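Local coordinates for Abbfa_003403 (Acinetobacter baumannii, PDB 4ZXH), which is a four-domain nonribosomal peptide synthetase that probably activates an amino acid, carries it on phosphopantetheine, condenses it with an acyl donor and releases the product, at residues V277-V282 with V298-I303; F876-G881 with P933-P938. All coordinates share one frame; numbering follows the deposited sequence.

Contact 1 (V277-V282 with V298-I303); sequences VIATPV and VNTIAI. With PNS (4'-phosphopantetheine), chain B.
Ile278 and Ile303 pair through both of their peptide groups, the N of Ile278 giving its hydrogen to Ile303 O at 3.1 Å and Ile303 N returning one to Ile278 O at 3.0 Å. Two residues on, Thr280 N reaches Ile301 O at 2.7 Å with the donor nearly along the C=O axis, while the return bond from Ile301 N is long and weak. Regular strand has already ended there, yet the pairing persists: Val282 N is bound to Asn299 O at 2.9 Å, and Val282 O accepts Asn299 N within its carbonyl plane. The intervening Pro281, lacking an N-H, suits a position where the backbone N faces away from the partner. This antiparallel pair belongs to the condensation domain, a member of the chloramphenicol acetyltransferase-like clan, and runs beside the tunnel holding the phosphopantetheine arm. Ala279 turns its own peptide groups outward to Ile356 and Met358, and Tyr264 OH adds a second bond to Ile303 O. On one face Ile278 and Ile303 supply branched apolar side chains to helices 255-271 and 313-329 respectively; on the other stand the small methyls of Ala279 and Ala302. Thr300 serves two partners: with CG2 anti to its backbone N, the methyl meets Ala279 CB at 3.6 Å, and OG1, beside that N, makes a weak hydrogen bond of 3.3 Å to O40 of the pantetheine. Pro281 CG lies 4.0 Å from the thiol sulfur S44, an apolar neighbour for the arm's end. Asn299 is buried, but its amide is fully engaged: OD1 accepts Phe335 N, and ND2 donates to the carbonyls of Gln331 and Ile333. Alongside it, Val282 crosses Ile301 at about a right angle, CG1 against CD1.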
ATOM      1  N   VAL A 277      -6.790 -11.693 -13.610  1.00 33.72           N
ATOM      2  CA  VAL A 277      -8.231 -11.475 -13.490  1.00 28.35           C
ATOM      3  C   VAL A 277      -8.687 -10.242 -14.262  1.00 36.63           C
ATOM      4  O   VAL A 277      -8.068  -9.186 -14.168  1.00 34.32           O
ATOM      5  CB  VAL A 277      -8.660 -11.325 -12.029  1.00 27.37           C
ATOM      6  CG1 VAL A 277     -10.154 -11.113 -11.940  1.00 34.63           C
ATOM      7  CG2 VAL A 277      -8.266 -12.549 -11.244  1.00 28.09           C
ATOM      8  N   ILE A 278      -9.768 -10.385 -15.028  1.00 37.18           N
ATOM      9  CA  ILE A 278     -10.378  -9.261 -15.734  1.00 30.12           C
ATOM     10  C   ILE A 278     -11.875  -9.173 -15.434  1.00 35.17           C
ATOM     11  O   ILE A 278     -12.604 -10.150 -15.619  1.00 39.09           O
ATOM     12  CB  ILE A 278     -10.188  -9.375 -17.253  1.00 28.46           C
ATOM     13  CG1 ILE A 278      -8.711  -9.299 -17.622  1.00 29.06           C
ATOM     14  CG2 ILE A 278     -10.931  -8.264 -17.971  1.00 27.91           C
ATOM     15  CD1 ILE A 278      -8.476  -9.198 -19.102  1.00 30.15           C
ATOM     16  N   ALA A 279     -12.335  -8.003 -14.990  1.00 35.36           N
ATOM     17  CA  ALA A 279     -13.757  -7.799 -14.702  1.00 36.89           C
ATOM     18  C   ALA A 279     -14.510  -7.463 -15.982  1.00 33.06           C
ATOM     19  O   ALA A 279     -13.999  -6.701 -16.795  1.00 35.94           O
ATOM     20  CB  ALA A 279     -13.956  -6.688 -13.665  1.00 23.97           C
ATOM     21  N   THR A 280     -15.709  -8.031 -16.148  1.00 29.42           N
ATOM     22  CA  THR A 280     -16.585  -7.737 -17.295  1.00 40.98           C
ATOM     23  C   THR A 280     -18.056  -7.556 -16.927  1.00 40.63           C
ATOM     24  O   THR A 280     -18.770  -8.529 -16.747  1.00 48.10           O
ATOM     25  CB  THR A 280     -16.573  -8.846 -18.354  1.00 46.95           C
ATOM     26  OG1 THR A 280     -15.230  -9.221 -18.666  1.00 52.99           O
ATOM     27  CG2 THR A 280     -17.256  -8.335 -19.616  1.00 56.11           C
ATOM     28  N   PRO A 281     -18.509  -6.313 -16.822  1.00 36.89           N
ATOM     29  CA  PRO A 281     -19.924  -5.957 -16.714  1.00 40.17           C
ATOM     30  C   PRO A 281     -20.843  -6.717 -17.660  1.00 41.58           C
ATOM     31  O   PRO A 281     -20.512  -6.862 -18.841  1.00 42.84           O
ATOM     32  CB  PRO A 281     -19.922  -4.481 -17.083  1.00 47.66           C
ATOM     33  CG  PRO A 281     -18.635  -3.997 -16.499  1.00 59.88           C
ATOM     34  CD  PRO A 281     -17.639  -5.142 -16.634  1.00 51.51           C
ATOM     35  N   VAL A 282     -21.973  -7.195 -17.142  1.00 32.15           N
ATOM     36  CA  VAL A 282     -23.022  -7.740 -17.984  1.00 33.81           C
ATOM     37  C   VAL A 282     -24.280  -6.884 -17.846  1.00 36.73           C
ATOM     38  O   VAL A 282     -24.529  -6.297 -16.788  1.00 40.80           O
ATOM     39  CB  VAL A 282     -23.336  -9.200 -17.636  1.00 34.11           C
ATOM     40  CG1 VAL A 282     -22.088 -10.031 -17.771  1.00 32.84           C
ATOM     41  CG2 VAL A 282     -23.916  -9.312 -16.233  1.00 34.17           C
ATOM     42  N   VAL A 298     -26.740  -3.477 -14.245  1.00 28.16           N
ATOM     43  CA  VAL A 298     -25.432  -3.956 -14.653  1.00 28.18           C
ATOM     44  C   VAL A 298     -24.689  -4.640 -13.507  1.00 30.09           C
ATOM     45  O   VAL A 298     -24.560  -4.068 -12.438  1.00 25.40           O
ATOM     46  CB  VAL A 298     -24.594  -2.782 -15.174  1.00 27.65           C
ATOM     47  CG1 VAL A 298     -23.119  -3.082 -15.119  1.00 25.92           C
ATOM     48  CG2 VAL A 298     -25.025  -2.430 -16.571  1.00 25.33           C
ATOM     49  N   ASN A 299     -24.203  -5.858 -13.733  1.00 37.27           N
ATOM     50  CA  ASN A 299     -23.433  -6.585 -12.723  1.00 25.43           C
ATOM     51  C   ASN A 299     -22.011  -6.941 -13.184  1.00 29.68           C
ATOM     52  O   ASN A 299     -21.800  -7.452 -14.280  1.00 30.71           O
ATOM     53  CB  ASN A 299     -24.169  -7.864 -12.307  1.00 26.64           C
ATOM     54  CG  ASN A 299     -23.559  -8.520 -11.067  1.00 47.35           C
ATOM     55  OD1 ASN A 299     -23.126  -7.840 -10.117  1.00 48.92           O
ATOM     56  ND2 ASN A 299     -23.527  -9.850 -11.069  1.00 43.41           N
ATOM     57  N   THR A 300     -21.030  -6.670 -12.338  1.00 34.69           N
ATOM     58  CA  THR A 300     -19.664  -7.018 -12.658  1.00 30.81           C
ATOM     59  C   THR A 300     -19.471  -8.527 -12.463  1.00 30.12           C
ATOM     60  O   THR A 300     -19.982  -9.097 -11.503  1.00 26.98           O
ATOM     61  CB  THR A 300     -18.664  -6.226 -11.767  1.00 53.89           C
ATOM     62  OG1 THR A 300     -18.853  -4.820 -11.957  1.00 52.94           O
ATOM     63  CG2 THR A 300     -17.221  -6.580 -12.100  1.00 52.26           C
ATOM     64  N   ILE A 301     -18.761  -9.180 -13.382  1.00 34.31           N
ATOM     65  CA  ILE A 301     -18.222 -10.503 -13.083  1.00 36.12           C
ATOM     66  C   ILE A 301     -16.710 -10.523 -13.273  1.00 38.33           C
ATOM     67  O   ILE A 301     -16.188  -9.858 -14.168  1.00 37.93           O
ATOM     68  CB  ILE A 301     -18.846 -11.627 -13.944  1.00 30.03           C
ATOM     69  CG1 ILE A 301     -18.631 -11.362 -15.429  1.00 34.02           C
ATOM     70  CG2 ILE A 301     -20.308 -11.826 -13.608  1.00 29.01           C
ATOM     71  CD1 ILE A 301     -19.277 -12.426 -16.325  1.00 37.63           C
ATOM     72  N   ALA A 302     -16.018 -11.285 -12.423  1.00 35.70           N
ATOM     73  CA  ALA A 302     -14.567 -11.439 -12.519  1.00 37.39           C
ATOM     74  C   ALA A 302     -14.156 -12.774 -13.172  1.00 39.66           C
ATOM     75  O   ALA A 302     -14.440 -13.856 -12.648  1.00 39.39           O
ATOM     76  CB  ALA A 302     -13.933 -11.313 -11.140  1.00 31.06           C
ATOM     77  N   ILE A 303     -13.484 -12.688 -14.318  1.00 36.51           N
ATOM     78  CA  ILE A 303     -12.990 -13.879 -14.995  1.00 33.60           C
ATOM     79  C   ILE A 303     -11.514 -14.085 -14.695  1.00 42.05           C
ATOM     80  O   ILE A 303     -10.660 -13.314 -15.147  1.00 46.45           O
ATOM     81  CB  ILE A 303     -13.171 -13.797 -16.512  1.00 32.27           C
ATOM     82  CG1 ILE A 303     -14.603 -13.403 -16.878  1.00 31.34           C
ATOM     83  CG2 ILE A 303     -12.792 -15.103 -17.138  1.00 33.29           C
ATOM     84  CD1 ILE A 303     -15.624 -14.303 -16.284  1.00 31.96           C
TER
HETATM   85  O23 PNS B1401     -15.316  -4.405   0.365  1.00 28.78           O
HETATM   86  P24 PNS B1401     -16.803  -4.637   0.426  1.00 28.70           P
HETATM   87  O25 PNS B1401     -17.304  -5.902   1.070  1.00 28.18           O
HETATM   88  O27 PNS B1401     -17.290  -4.637  -1.111  1.00 38.06           O
HETATM   89  C28 PNS B1401     -16.997  -3.534  -1.963  1.00 36.72           C
HETATM   90  C29 PNS B1401     -17.632  -3.780  -3.320  1.00 39.68           C
HETATM   91  C30 PNS B1401     -19.126  -3.968  -3.051  1.00 38.81           C
HETATM   92  C31 PNS B1401     -17.027  -5.041  -3.939  1.00 37.31           C
HETATM   93  C32 PNS B1401     -17.341  -2.588  -4.244  1.00 36.28           C
HETATM   94  O33 PNS B1401     -15.948  -2.266  -4.100  1.00 31.14           O
HETATM   95  C34 PNS B1401     -17.705  -2.914  -5.680  1.00 36.04           C
HETATM   96  O35 PNS B1401     -18.856  -3.186  -6.018  1.00 32.67           O
HETATM   97  N36 PNS B1401     -16.744  -2.891  -6.593  1.00 29.27           N
HETATM   98  C37 PNS B1401     -16.993  -3.192  -7.993  1.00 25.61           C
HETATM   99  C38 PNS B1401     -16.600  -1.959  -8.807  1.00 31.38           C
HETATM  100  C39 PNS B1401     -17.485  -1.850 -10.011  0.50 37.97           C
HETATM  101  O40 PNS B1401     -18.669  -2.149  -9.947  0.50 45.27           O
HETATM  102  N41 PNS B1401     -16.864  -1.414 -11.097  0.50 35.69           N
HETATM  103  C42 PNS B1401     -17.419  -1.191 -12.411  0.50 33.92           C
HETATM  104  C43 PNS B1401     -16.167  -1.037 -13.250  0.50 32.12           C
HETATM  105  S44 PNS B1401     -15.835  -2.627 -14.021  0.50 61.73           S

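Contact 2 (F876-G881 with P933-P938); sequences FRIELG and PAYMVP
Phe876 and Tyr935 both place their rings in the position between backbone N and carbonyl carbon (chi1 54° and 65°), and with both CB atoms directed at the opposite segment these torsions bring the two rings together. The rings meet obliquely, with centroids 5.4 Å apart and planes at 80°, and the closest pair is Phe876 CE1 with Tyr935 CD2 at 3.6 Å. Phe876 CZ also lies against Tyr935 CB, so the contact takes in the base of the tyrosine as well as its ring. Ile878 fills the angle between them. Its CG1 branch leaves beside the backbone N, and the terminal CD1 reaches the edge of both rings in their planes, 3.6 Å from Tyr935 CD2; isoleucine suits the place by offering a slender methyl end that fits at the ring edges. The segment 876-881 holds the FRIELG of the A8 core motif of adenylation domains, and 933-938, PAYMVP, belongs to the A9 motif, so two signatures of the small C-terminal subdomain pack together here. Met936 extends from the 3-10 turn 934-936 and bends at its last torsion. Its CG lies 4.1 Å from Ile878 CD1, its CE comes to 3.9 Å from Glu879 O, and the side chain also touches Glu882 and Ile883 of helix 880-888. No hydrogen bond spans the two segments. The turn is instead held internally, Met936 N bonding to Pro933 O at 2.9 Å and Val937 N to Ala934 O. Polar groups of Tyr935 look to the condensation domain, where its OH is hydrogen-bonded to Arg221 NE and its backbone N to Asp347. Phe876 likewise touches Val212 and Ser214. In 876-881, Glu879 OE2 is hydrogen-bonded to His864 ND1 and forms a salt bridge with the poorly ordered Arg877.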
ATOM      1  N   PHE A 876       1.874 -12.239  -6.478  1.00 42.31           N
ATOM      2  CA  PHE A 876       2.121 -10.916  -7.056  1.00 46.05           C
ATOM      3  C   PHE A 876       3.487 -10.418  -6.618  1.00 55.72           C
ATOM      4  O   PHE A 876       4.107 -11.013  -5.750  1.00 55.87           O
ATOM      5  CB  PHE A 876       1.045  -9.907  -6.644  1.00 42.13           C
ATOM      6  CG  PHE A 876       0.856  -9.796  -5.158  1.00 44.57           C
ATOM      7  CD1 PHE A 876       1.569  -8.868  -4.419  1.00 37.40           C
ATOM      8  CD2 PHE A 876      -0.050 -10.623  -4.497  1.00 49.24           C
ATOM      9  CE1 PHE A 876       1.383  -8.777  -3.057  1.00 38.82           C
ATOM     10  CE2 PHE A 876      -0.242 -10.533  -3.133  1.00 32.94           C
ATOM     11  CZ  PHE A 876       0.473  -9.619  -2.414  1.00 38.73           C
ATOM     12  N   ARG A 877       3.963  -9.331  -7.209  1.00 61.90           N
ATOM     13  CA  ARG A 877       5.304  -8.871  -6.885  1.00 59.14           C
ATOM     14  C   ARG A 877       5.268  -7.521  -6.163  1.00 49.90           C
ATOM     15  O   ARG A 877       4.311  -6.770  -6.289  1.00 45.19           O
ATOM     16  CB  ARG A 877       6.163  -8.804  -8.147  1.00 70.83           C
ATOM     17  CG  ARG A 877       5.668  -7.841  -9.208  1.00 88.84           C
ATOM     18  CD  ARG A 877       6.619  -7.832 -10.403  1.00105.83           C
ATOM     19  NE  ARG A 877       7.954  -7.372 -10.010  1.00113.62           N
ATOM     20  CZ  ARG A 877       8.327  -6.097  -9.943  1.00108.45           C
ATOM     21  NH1 ARG A 877       7.465  -5.130 -10.252  1.00104.87           N
ATOM     22  NH2 ARG A 877       9.565  -5.791  -9.565  1.00100.99           N
ATOM     23  N   ILE A 878       6.315  -7.245  -5.386  1.00 50.49           N
ATOM     24  CA  ILE A 878       6.391  -6.058  -4.538  1.00 47.35           C
ATOM     25  C   ILE A 878       7.595  -5.212  -4.941  1.00 48.06           C
ATOM     26  O   ILE A 878       8.640  -5.752  -5.298  1.00 52.49           O
ATOM     27  CB  ILE A 878       6.532  -6.428  -3.027  1.00 47.25           C
ATOM     28  CG1 ILE A 878       5.412  -7.359  -2.564  1.00 44.49           C
ATOM     29  CG2 ILE A 878       6.527  -5.185  -2.151  1.00 39.17           C
ATOM     30  CD1 ILE A 878       4.134  -6.651  -2.278  1.00 41.73           C
ATOM     31  N   GLU A 879       7.448  -3.894  -4.890  1.00 43.70           N
ATOM     32  CA  GLU A 879       8.584  -2.990  -5.010  1.00 39.52           C
ATOM     33  C   GLU A 879       9.125  -2.639  -3.622  1.00 37.96           C
ATOM     34  O   GLU A 879       8.712  -1.632  -3.033  1.00 39.69           O
ATOM     35  CB  GLU A 879       8.181  -1.716  -5.752  1.00 42.80           C
ATOM     36  CG  GLU A 879       8.287  -1.829  -7.246  1.00 56.31           C
ATOM     37  CD  GLU A 879       9.700  -2.137  -7.704  1.00 68.58           C
ATOM     38  OE1 GLU A 879      10.643  -1.452  -7.246  1.00 67.69           O
ATOM     39  OE2 GLU A 879       9.866  -3.066  -8.521  1.00 76.88           O
ATOM     40  N   LEU A 880      10.052  -3.451  -3.110  1.00 34.20           N
ATOM     41  CA  LEU A 880      10.514  -3.324  -1.720  1.00 33.40           C
ATOM     42  C   LEU A 880      10.947  -1.900  -1.359  1.00 33.74           C
ATOM     43  O   LEU A 880      10.647  -1.405  -0.275  1.00 36.29           O
ATOM     44  CB  LEU A 880      11.659  -4.305  -1.452  1.00 30.45           C
ATOM     45  CG  LEU A 880      11.238  -5.773  -1.547  1.00 36.81           C
ATOM     46  CD1 LEU A 880      12.431  -6.711  -1.513  1.00 24.42           C
ATOM     47  CD2 LEU A 880      10.237  -6.111  -0.442  1.00 35.44           C
ATOM     48  N   GLY A 881      11.617  -1.232  -2.286  1.00 25.16           N
ATOM     49  CA  GLY A 881      12.110   0.112  -2.037  1.00 25.55           C
ATOM     50  C   GLY A 881      11.042   1.155  -1.754  1.00 31.54           C
ATOM     51  O   GLY A 881      11.320   2.156  -1.092  1.00 26.10           O
ATOM     52  N   PRO A 933      -0.279   0.719   0.589  1.00 30.30           N
ATOM     53  CA  PRO A 933      -1.337  -0.253   0.296  1.00 28.42           C
ATOM     54  C   PRO A 933      -1.212  -1.384   1.284  1.00 31.78           C
ATOM     55  O   PRO A 933      -0.095  -1.664   1.723  1.00 30.86           O
ATOM     56  CB  PRO A 933      -1.030  -0.725  -1.126  1.00 28.86           C
ATOM     57  CG  PRO A 933      -0.225   0.360  -1.707  1.00 29.17           C
ATOM     58  CD  PRO A 933       0.554   1.006  -0.586  1.00 28.25           C
ATOM     59  N   ALA A 934      -2.323  -2.022   1.623  1.00 28.03           N
ATOM     60  CA  ALA A 934      -2.329  -3.053   2.644  1.00 27.53           C
ATOM     61  C   ALA A 934      -1.364  -4.186   2.321  1.00 39.58           C
ATOM     62  O   ALA A 934      -0.722  -4.730   3.218  1.00 47.47           O
ATOM     63  CB  ALA A 934      -3.716  -3.588   2.829  1.00 28.70           C
ATOM     64  N   TYR A 935      -1.247  -4.545   1.049  1.00 27.24           N
ATOM     65  CA  TYR A 935      -0.398  -5.675   0.703  1.00 32.62           C
ATOM     66  C   TYR A 935       1.083  -5.339   0.837  1.00 39.35           C
ATOM     67  O   TYR A 935       1.917  -6.232   0.806  1.00 44.04           O
ATOM     68  CB  TYR A 935      -0.705  -6.191  -0.713  1.00 31.14           C
ATOM     69  CG  TYR A 935      -0.419  -5.248  -1.861  1.00 34.74           C
ATOM     70  CD1 TYR A 935      -1.413  -4.401  -2.363  1.00 37.66           C
ATOM     71  CD2 TYR A 935       0.831  -5.230  -2.479  1.00 30.89           C
ATOM     72  CE1 TYR A 935      -1.161  -3.546  -3.434  1.00 30.48           C
ATOM     73  CE2 TYR A 935       1.089  -4.377  -3.549  1.00 33.93           C
ATOM     74  CZ  TYR A 935       0.089  -3.538  -4.022  1.00 34.31           C
ATOM     75  OH  TYR A 935       0.356  -2.691  -5.076  1.00 36.23           O
ATOM     76  N   MET A 936       1.414  -4.063   1.017  1.00 36.80           N
ATOM     77  CA  MET A 936       2.811  -3.680   1.191  1.00 31.87           C
ATOM     78  C   MET A 936       3.203  -3.398   2.659  1.00 32.92           C
ATOM     79  O   MET A 936       4.301  -2.905   2.936  1.00 31.76           O
ATOM     80  CB  MET A 936       3.114  -2.473   0.301  1.00 26.83           C
ATOM     81  CG  MET A 936       3.042  -2.847  -1.170  1.00 35.91           C
ATOM     82  SD  MET A 936       3.194  -1.508  -2.358  1.00 33.61           S
ATOM     83  CE  MET A 936       4.928  -1.098  -2.172  1.00 30.76           C
ATOM     84  N   VAL A 937       2.314  -3.720   3.595  1.00 27.57           N
ATOM     85  CA  VAL A 937       2.598  -3.509   5.010  1.00 33.40           C
ATOM     86  C   VAL A 937       3.243  -4.732   5.639  1.00 35.66           C
ATOM     87  O   VAL A 937       2.622  -5.795   5.679  1.00 36.37           O
ATOM     88  CB  VAL A 937       1.337  -3.189   5.804  1.00 31.28           C
ATOM     89  CG1 VAL A 937       1.677  -3.102   7.301  1.00 31.05           C
ATOM     90  CG2 VAL A 937       0.706  -1.915   5.294  1.00 27.56           C
ATOM     91  N   PRO A 938       4.488  -4.586   6.135  1.00 35.77           N
ATOM     92  CA  PRO A 938       5.280  -5.705   6.667  1.00 33.05           C
ATOM     93  C   PRO A 938       4.589  -6.440   7.797  1.00 28.30           C
ATOM     94  O   PRO A 938       3.852  -5.833   8.573  1.00 30.97           O
ATOM     95  CB  PRO A 938       6.559  -5.025   7.162  1.00 31.60           C
ATOM     96  CG  PRO A 938       6.700  -3.852   6.280  1.00 31.51           C
ATOM     97  CD  PRO A 938       5.285  -3.351   6.073  1.00 37.00           C
TER

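In the fold
Contact 1 comes first along the chain and closes a short link of 15 residues, without helix or strand, that joins strand 275-279 to strand 302-306 in the condensation domain. Contact 2 opens only after most of the adenylation domain has been traversed; it brings the segment leading into helix 880-888 to the loop between helix 921-931 and strand 940-943, closing a loop that holds strands 893-903 and 907-916. The two loops lie in series, neither nesting nor crossing, and their nearest atoms are about 11 Å apart. The condensation domain connects them: Arg346 and Asn351 hold the pantetheine that reaches contact 1, while neighbouring Asp347 binds the 933-938 turn.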